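Local structure of putative succinylglutamate desuccinylase / aspartoacylase (Shewanella amazonensis, 3FMC) at residues His107-Glu112 / Thr128-Thr133; Ser160-Ala165 / Gly208-Ala213. The protein is probably a zinc-dependent hydrolase of the succinylglutamate desuccinylase/aspartoacylase family, thought to act on ester bonds. All coordinates share one frame; numbering follows the deposited sequence.

In the fold
Both contacts lie within the catalytic-domain region of the succinylglutamate desuccinylase/aspartoacylase family, and their centres are 13 Å apart. They follow in series along the chain: contact 1 joins the lead-in to helix 111-118 with helix 123-142, and contact 2 then joins the end region of helix 150-163 to the start of helix 210-227. Contact 1 is the more peripheral, about 23 Å from the chain centre against about 11 Å for contact 2. The two meet directly, since His107 NE2 lies 3.0 Å from His163 NE2 and Arg131 NH1 lies 3.1 Å from His163 O, both probable hydrogen bonds. His163 is thus bonded to both segments of contact 1, through its ring and its carbonyl.

Contact 1 of 2, residues His107-Glu112 / Thr128-Thr133; sequences HGFNIE and TAFRAT
Phe109 meets helix 123-142 through the far end of its ring, where CZ lies 3.6 Å from Thr133 CG2 and 3.8 Å from Phe130 CE1. The two partners come from different directions. Thr133 CG2 sits over one face, 4.0 Å from the ring centroid and 26° off the normal, which meets the geometry of a CH-pi contact displaced toward the rim; Phe130 CE1 lies at the edge, in the Phe109 ring plane. Ile111 adds a looser apolar touch, its CD1 reaching the edge of the Phe130 ring at CZ from 4.3 Å.

The threonine's torsion divides its two branches: CG2 stands anti to the backbone N and goes to the phenylalanine, while OG1 lies beside that N, anti to the carbonyl carbon (chi1 -70°), and is hydrogen-bonded to Trp114 NE1. Trp114 also meets the Phe130 ring edge-to-face, as does Trp218 of helix 210-227, so the buried Phe130 is held among aromatic rings. Asn110, at the N-cap of helix 111-118, caps the helix start by accepting a hydrogen bond from Val113 N at OD1. Together these features describe a small aromatic cluster packing an N-capped helix start against a neighbouring helix within the catalytic domain.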
ATOM      1  N   HIS C 107      29.290 -13.957  -2.583  1.00 22.22           N
ATOM      2  CA  HIS C 107      29.983 -15.191  -2.274  1.00 25.78           C
ATOM      3  C   HIS C 107      30.986 -14.955  -1.144  1.00 27.28           C
ATOM      4  O   HIS C 107      31.876 -14.132  -1.228  1.00 32.43           O
ATOM      5  CB  HIS C 107      30.593 -15.805  -3.518  1.00 25.00           C
ATOM      6  CG  HIS C 107      29.561 -16.195  -4.540  1.00 22.61           C
ATOM      7  ND1 HIS C 107      28.740 -17.297  -4.394  1.00 21.80           N
ATOM      8  CD2 HIS C 107      29.242 -15.646  -5.736  1.00 20.34           C
ATOM      9  CE1 HIS C 107      27.961 -17.403  -5.459  1.00 25.53           C
ATOM     10  NE2 HIS C 107      28.244 -16.411  -6.286  1.00 20.09           N
ATOM     11  N   GLY C 108      30.796 -15.676  -0.062  1.00 33.53           N
ATOM     12  CA  GLY C 108      31.656 -15.524   1.095  1.00 34.68           C
ATOM     13  C   GLY C 108      32.967 -16.294   1.097  1.00 34.03           C
ATOM     14  O   GLY C 108      33.850 -15.972   1.888  1.00 38.83           O
ATOM     15  N   PHE C 109      33.121 -17.298   0.238  1.00 29.33           N
ATOM     16  CA  PHE C 109      34.345 -18.092   0.257  1.00 28.48           C
ATOM     17  C   PHE C 109      35.636 -17.264   0.035  1.00 29.31           C
ATOM     18  O   PHE C 109      35.649 -16.182  -0.599  1.00 26.08           O
ATOM     19  CB  PHE C 109      34.235 -19.304  -0.665  1.00 27.97           C
ATOM     20  CG  PHE C 109      34.232 -18.980  -2.116  1.00 25.92           C
ATOM     21  CD1 PHE C 109      33.050 -18.660  -2.785  1.00 25.92           C
ATOM     22  CD2 PHE C 109      35.408 -19.031  -2.842  1.00 25.16           C
ATOM     23  CE1 PHE C 109      33.082 -18.382  -4.131  1.00 24.50           C
ATOM     24  CE2 PHE C 109      35.432 -18.754  -4.173  1.00 25.10           C
ATOM     25  CZ  PHE C 109      34.294 -18.427  -4.823  1.00 23.43           C
ATOM     26  N   ASN C 110      36.726 -17.754   0.607  1.00 28.97           N
ATOM     27  CA  ASN C 110      37.992 -17.012   0.559  1.00 26.70           C
ATOM     28  C   ASN C 110      38.623 -17.229  -0.808  1.00 22.11           C
ATOM     29  O   ASN C 110      39.000 -18.353  -1.151  1.00 23.31           O
ATOM     30  CB  ASN C 110      38.907 -17.428   1.721  1.00 26.49           C
ATOM     31  CG  ASN C 110      40.221 -16.660   1.736  1.00 34.96           C
ATOM     32  OD1 ASN C 110      40.843 -16.456   0.708  1.00 34.55           O
ATOM     33  ND2 ASN C 110      40.648 -16.243   2.917  1.00 40.93           N
ATOM     34  N   ILE C 111      38.698 -16.154  -1.594  1.00 22.61           N
ATOM     35  CA  ILE C 111      39.179 -16.232  -2.977  1.00 23.04           C
ATOM     36  C   ILE C 111      40.700 -16.425  -3.030  1.00 23.42           C
ATOM     37  O   ILE C 111      41.212 -17.132  -3.905  1.00 24.96           O
ATOM     38  CB  ILE C 111      38.672 -15.015  -3.824  1.00 20.96           C
ATOM     39  CG1 ILE C 111      37.158 -15.142  -3.984  1.00 24.04           C
ATOM     40  CG2 ILE C 111      39.350 -14.975  -5.203  1.00 18.78           C
ATOM     41  CD1 ILE C 111      36.428 -13.916  -4.579  1.00 24.43           C
ATOM     42  N   GLU C 112      41.401 -15.812  -2.096  1.00 24.93           N
ATOM     43  CA  GLU C 112      42.847 -16.026  -1.997  1.00 27.21           C
ATOM     44  C   GLU C 112      43.110 -17.533  -1.844  1.00 27.22           C
ATOM     45  O   GLU C 112      43.875 -18.096  -2.603  1.00 27.60           O
ATOM     46  CB  GLU C 112      43.464 -15.196  -0.859  1.00 26.60           C
ATOM     47  CG  GLU C 112      44.976 -15.432  -0.652  1.00 31.52           C
ATOM     48  CD  GLU C 112      45.811 -15.224  -1.942  1.00 43.35           C
ATOM     49  OE1 GLU C 112      45.726 -14.122  -2.532  1.00 49.28           O
ATOM     50  OE2 GLU C 112      46.546 -16.163  -2.343  1.00 46.25           O
ATOM     51  N   THR C 128      36.914 -22.063 -15.773  1.00 23.44           N
ATOM     52  CA  THR C 128      35.812 -23.013 -15.774  1.00 26.36           C
ATOM     53  C   THR C 128      35.527 -23.476 -14.345  1.00 25.15           C
ATOM     54  O   THR C 128      34.369 -23.591 -13.938  1.00 22.11           O
ATOM     55  CB  THR C 128      36.146 -24.207 -16.715  1.00 25.86           C
ATOM     56  OG1 THR C 128      36.239 -23.709 -18.051  1.00 24.77           O
ATOM     57  CG2 THR C 128      35.084 -25.301 -16.654  1.00 24.77           C
ATOM     58  N   ALA C 129      36.584 -23.718 -13.579  1.00 23.93           N
ATOM     59  CA  ALA C 129      36.440 -24.184 -12.198  1.00 24.51           C
ATOM     60  C   ALA C 129      35.781 -23.110 -11.320  1.00 23.57           C
ATOM     61  O   ALA C 129      34.961 -23.421 -10.445  1.00 22.87           O
ATOM     62  CB  ALA C 129      37.797 -24.573 -11.629  1.00 22.83           C
ATOM     63  N   PHE C 130      36.159 -21.848 -11.543  1.00 20.75           N
ATOM     64  CA  PHE C 130      35.654 -20.739 -10.747  1.00 22.43           C
ATOM     65  C   PHE C 130      34.172 -20.561 -11.004  1.00 21.49           C
ATOM     66  O   PHE C 130      33.411 -20.404 -10.049  1.00 21.78           O
ATOM     67  CB  PHE C 130      36.424 -19.440 -11.020  1.00 20.98           C
ATOM     68  CG  PHE C 130      36.194 -18.360 -10.000  1.00 17.89           C
ATOM     69  CD1 PHE C 130      36.716 -18.465  -8.721  1.00 21.24           C
ATOM     70  CD2 PHE C 130      35.489 -17.206 -10.330  1.00 17.94           C
ATOM     71  CE1 PHE C 130      36.521 -17.458  -7.786  1.00 18.06           C
ATOM     72  CE2 PHE C 130      35.322 -16.211  -9.421  1.00 17.89           C
ATOM     73  CZ  PHE C 130      35.836 -16.344  -8.132  1.00 18.59           C
ATOM     74  N   ARG C 131      33.790 -20.613 -12.269  1.00 22.55           N
ATOM     75  CA  ARG C 131      32.415 -20.494 -12.671  1.00 22.16           C
ATOM     76  C   ARG C 131      31.602 -21.596 -12.011  1.00 24.01           C
ATOM     77  O   ARG C 131      30.519 -21.345 -11.516  1.00 24.04           O
ATOM     78  CB  ARG C 131      32.255 -20.591 -14.181  1.00 23.37           C
ATOM     79  CG  ARG C 131      30.832 -20.260 -14.652  1.00 21.55           C
ATOM     80  CD  ARG C 131      30.684 -20.147 -16.151  1.00 23.97           C
ATOM     81  NE  ARG C 131      31.893 -19.631 -16.771  1.00 35.66           N
ATOM     82  CZ  ARG C 131      32.209 -18.356 -17.008  1.00 31.51           C
ATOM     83  NH1 ARG C 131      31.401 -17.351 -16.712  1.00 29.42           N
ATOM     84  NH2 ARG C 131      33.382 -18.099 -17.568  1.00 29.63           N
ATOM     85  N   ALA C 132      32.132 -22.816 -12.015  1.00 20.52           N
ATOM     86  CA  ALA C 132      31.435 -23.950 -11.420  1.00 20.57           C
ATOM     87  C   ALA C 132      31.231 -23.745  -9.932  1.00 20.23           C
ATOM     88  O   ALA C 132      30.163 -24.075  -9.405  1.00 20.20           O
ATOM     89  CB  ALA C 132      32.188 -25.283 -11.725  1.00 18.27           C
ATOM     90  N   THR C 133      32.231 -23.183  -9.253  1.00 16.92           N
ATOM     91  CA  THR C 133      32.142 -22.893  -7.834  1.00 19.18           C
ATOM     92  C   THR C 133      31.032 -21.875  -7.565  1.00 20.52           C
ATOM     93  O   THR C 133      30.256 -22.031  -6.631  1.00 17.62           O
ATOM     94  CB  THR C 133      33.472 -22.359  -7.282  1.00 24.51           C
ATOM     95  OG1 THR C 133      34.437 -23.423  -7.280  1.00 24.16           O
ATOM     96  CG2 THR C 133      33.329 -21.775  -5.834  1.00 19.60           C
TER

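Contact 2 of 2, residues Ser160-Ala165 / Gly208-Ala213; sequences SMAHRA and GAMDEA
Segments 160-165 and 208-213 approach with Ala162 and Met210 CA atoms 8.5 Å apart and those of His163 and Ala213 8.8 Å apart. This is helix-to-helix packing in the zinc-exopeptidase-like catalytic domain: the C-terminal part of helix 150-163 faces the first turn of helix 210-227. Ala209 occupies the N-cap position of the latter, and Gly208 before it has a positive phi of 98°, at which a CB would press on the carbonyl O of the preceding residue.

Across the interface, the selenomethionine Met210 supplies the reach. Its chain bends at chi2 (57°) and again at chi3, laying both SE and CE against the methyl of Ala162; CE is 3.6 Å from Ala162 CB and SE 3.7 Å. The Met210 side chain also touches Gln39 and Asp170, and it lies near, without touching, His43, Glu46 and His172, whose donor atoms face one vacant point, consistent with an unoccupied metal site; the family uses zinc.

Two acidic side chains of the first turn bond to backbone N-H groups around the helix start. Glu212 OE1 accepts Ala209 N at 3.2 Å, approached from above the carboxylate plane, and also bonds Gly207 N, so one carboxylate oxygen takes two backbone N-H groups on the way into the helix. Asp211 OD1 receives Glu212 N on its anti side, tilted out of the carboxylate plane, in a bent bond of 135°, while its OD2 bonds Thr240 OG1.

His163 makes the second touch between the segments. Its NE2 is hydrogen-bonded to His107 NE2 and Gln159 NE2, and at the ring edge, near the plane, CE1 lies 3.5 Å from Ala213 O.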
ATOM      1  N   SER C 160      22.344 -17.421 -10.713  1.00 16.59           N
ATOM      2  CA  SER C 160      22.934 -18.668 -11.174  1.00 17.45           C
ATOM      3  C   SER C 160      22.955 -18.692 -12.701  1.00 17.78           C
ATOM      4  O   SER C 160      23.937 -19.172 -13.297  1.00 18.78           O
ATOM      5  CB  SER C 160      22.174 -19.872 -10.623  1.00 18.84           C
ATOM      6  OG  SER C 160      22.684 -21.046 -11.220  1.00 24.68           O
HETATM    7  N   MSE C 161      21.898 -18.184 -13.343  1.00 15.88           N
HETATM    8  CA  MSE C 161      21.886 -18.087 -14.813  1.00 16.79           C
HETATM    9  C   MSE C 161      22.942 -17.082 -15.304  1.00 18.33           C
HETATM   10  O   MSE C 161      23.693 -17.372 -16.257  1.00 16.58           O
HETATM   11  CB  MSE C 161      20.513 -17.706 -15.351  1.00 16.01           C
HETATM   12  CG  MSE C 161      19.451 -18.848 -15.197  1.00 21.11           C
HETATM   13 SE   MSE C 161      17.883 -18.417 -16.171  0.75 13.38          SE
HETATM   14  CE  MSE C 161      17.190 -16.928 -14.946  1.00 12.34           C
ATOM     15  N   ALA C 162      23.014 -15.936 -14.630  1.00 16.86           N
ATOM     16  CA  ALA C 162      23.939 -14.851 -14.996  1.00 14.83           C
ATOM     17  C   ALA C 162      25.401 -15.319 -14.907  1.00 14.48           C
ATOM     18  O   ALA C 162      26.206 -14.985 -15.741  1.00 17.61           O
ATOM     19  CB  ALA C 162      23.735 -13.656 -14.068  1.00 12.68           C
ATOM     20  N   HIS C 163      25.717 -16.071 -13.852  1.00 14.45           N
ATOM     21  CA  HIS C 163      27.072 -16.584 -13.632  1.00 14.36           C
ATOM     22  C   HIS C 163      27.583 -17.449 -14.786  1.00 17.06           C
ATOM     23  O   HIS C 163      28.797 -17.598 -14.966  1.00 16.65           O
ATOM     24  CB  HIS C 163      27.136 -17.412 -12.358  1.00 15.65           C
ATOM     25  CG  HIS C 163      27.228 -16.614 -11.098  1.00 16.87           C
ATOM     26  ND1 HIS C 163      27.973 -15.456 -10.997  1.00 16.88           N
ATOM     27  CD2 HIS C 163      26.809 -16.908  -9.845  1.00 14.06           C
ATOM     28  CE1 HIS C 163      27.949 -15.035  -9.744  1.00 16.99           C
ATOM     29  NE2 HIS C 163      27.239 -15.891  -9.021  1.00 15.27           N
ATOM     30  N   ARG C 164      26.671 -18.057 -15.535  1.00 14.85           N
ATOM     31  CA  ARG C 164      27.061 -18.899 -16.655  1.00 19.53           C
ATOM     32  C   ARG C 164      27.543 -18.131 -17.878  1.00 17.99           C
ATOM     33  O   ARG C 164      28.211 -18.711 -18.704  1.00 18.95           O
ATOM     34  CB  ARG C 164      25.919 -19.800 -17.102  1.00 19.64           C
ATOM     35  CG  ARG C 164      25.466 -20.780 -16.050  1.00 24.44           C
ATOM     36  CD  ARG C 164      24.230 -21.511 -16.527  1.00 33.12           C
ATOM     37  NE  ARG C 164      23.757 -22.372 -15.437  1.00 49.82           N
ATOM     38  CZ  ARG C 164      24.270 -23.576 -15.149  1.00 54.75           C
ATOM     39  NH1 ARG C 164      25.276 -24.085 -15.869  1.00 58.59           N
ATOM     40  NH2 ARG C 164      23.776 -24.283 -14.130  1.00 52.29           N
ATOM     41  N   ALA C 165      27.223 -16.849 -17.976  1.00 17.04           N
ATOM     42  CA  ALA C 165      27.588 -15.994 -19.120  1.00 17.66           C
ATOM     43  C   ALA C 165      28.916 -15.212 -18.931  1.00 18.12           C
ATOM     44  O   ALA C 165      29.396 -14.997 -17.812  1.00 17.24           O
ATOM     45  CB  ALA C 165      26.435 -14.993 -19.389  1.00 15.95           C
ATOM     46  N   GLY C 208      24.640  -5.678  -3.030  1.00 18.79           N
ATOM     47  CA  GLY C 208      23.381  -6.400  -3.118  1.00 19.00           C
ATOM     48  C   GLY C 208      22.745  -6.541  -4.495  1.00 16.33           C
ATOM     49  O   GLY C 208      21.831  -7.322  -4.638  1.00 16.28           O
ATOM     50  N   ALA C 209      23.263  -5.819  -5.488  1.00 17.16           N
ATOM     51  CA  ALA C 209      22.719  -5.769  -6.843  1.00 15.16           C
ATOM     52  C   ALA C 209      23.274  -6.833  -7.793  1.00 16.55           C
ATOM     53  O   ALA C 209      24.314  -7.400  -7.560  1.00 14.70           O
ATOM     54  CB  ALA C 209      22.933  -4.343  -7.463  1.00 12.75           C
HETATM   55  N   MSE C 210      22.558  -7.071  -8.888  1.00 15.51           N
HETATM   56  CA  MSE C 210      22.966  -8.114  -9.859  1.00 14.28           C
HETATM   57  C   MSE C 210      24.344  -7.882 -10.464  1.00 14.88           C
HETATM   58  O   MSE C 210      25.132  -8.824 -10.559  1.00 15.48           O
HETATM   59  CB  MSE C 210      21.968  -8.173 -11.010  1.00 16.64           C
HETATM   60  CG  MSE C 210      22.472  -9.028 -12.228  1.00 15.77           C
HETATM   61 SE   MSE C 210      22.937 -10.847 -11.820  0.75 10.97          SE
HETATM   62  CE  MSE C 210      21.279 -11.606 -12.485  1.00 12.61           C
ATOM     63  N   ASP C 211      24.607  -6.674 -10.961  1.00 14.71           N
ATOM     64  CA  ASP C 211      25.909  -6.401 -11.613  1.00 14.94           C
ATOM     65  C   ASP C 211      27.057  -6.711 -10.697  1.00 16.93           C
ATOM     66  O   ASP C 211      27.946  -7.474 -11.046  1.00 16.72           O
ATOM     67  CB  ASP C 211      25.997  -5.005 -12.250  1.00 16.22           C
ATOM     68  CG  ASP C 211      25.723  -3.823 -11.298  1.00 16.60           C
ATOM     69  OD1 ASP C 211      25.455  -3.982 -10.080  1.00 19.25           O
ATOM     70  OD2 ASP C 211      25.732  -2.683 -11.846  1.00 23.94           O
ATOM     71  N   GLU C 212      27.003  -6.188  -9.487  1.00 15.99           N
ATOM     72  CA  GLU C 212      28.025  -6.493  -8.477  1.00 18.71           C
ATOM     73  C   GLU C 212      28.127  -7.979  -8.181  1.00 16.13           C
ATOM     74  O   GLU C 212      29.205  -8.552  -8.089  1.00 18.44           O
ATOM     75  CB  GLU C 212      27.678  -5.755  -7.200  1.00 17.89           C
ATOM     76  CG  GLU C 212      27.627  -4.238  -7.358  1.00 18.22           C
ATOM     77  CD  GLU C 212      26.690  -3.574  -6.346  1.00 23.61           C
ATOM     78  OE1 GLU C 212      26.019  -4.276  -5.538  1.00 20.96           O
ATOM     79  OE2 GLU C 212      26.593  -2.346  -6.408  1.00 28.38           O
ATOM     80  N   ALA C 213      26.981  -8.628  -8.029  1.00 16.70           N
ATOM     81  CA  ALA C 213      26.966 -10.049  -7.725  1.00 17.26           C
ATOM     82  C   ALA C 213      27.672 -10.815  -8.841  1.00 15.14           C
ATOM     83  O   ALA C 213      28.340 -11.801  -8.590  1.00 14.91           O
ATOM     84  CB  ALA C 213      25.514 -10.525  -7.567  1.00 16.02           C
TER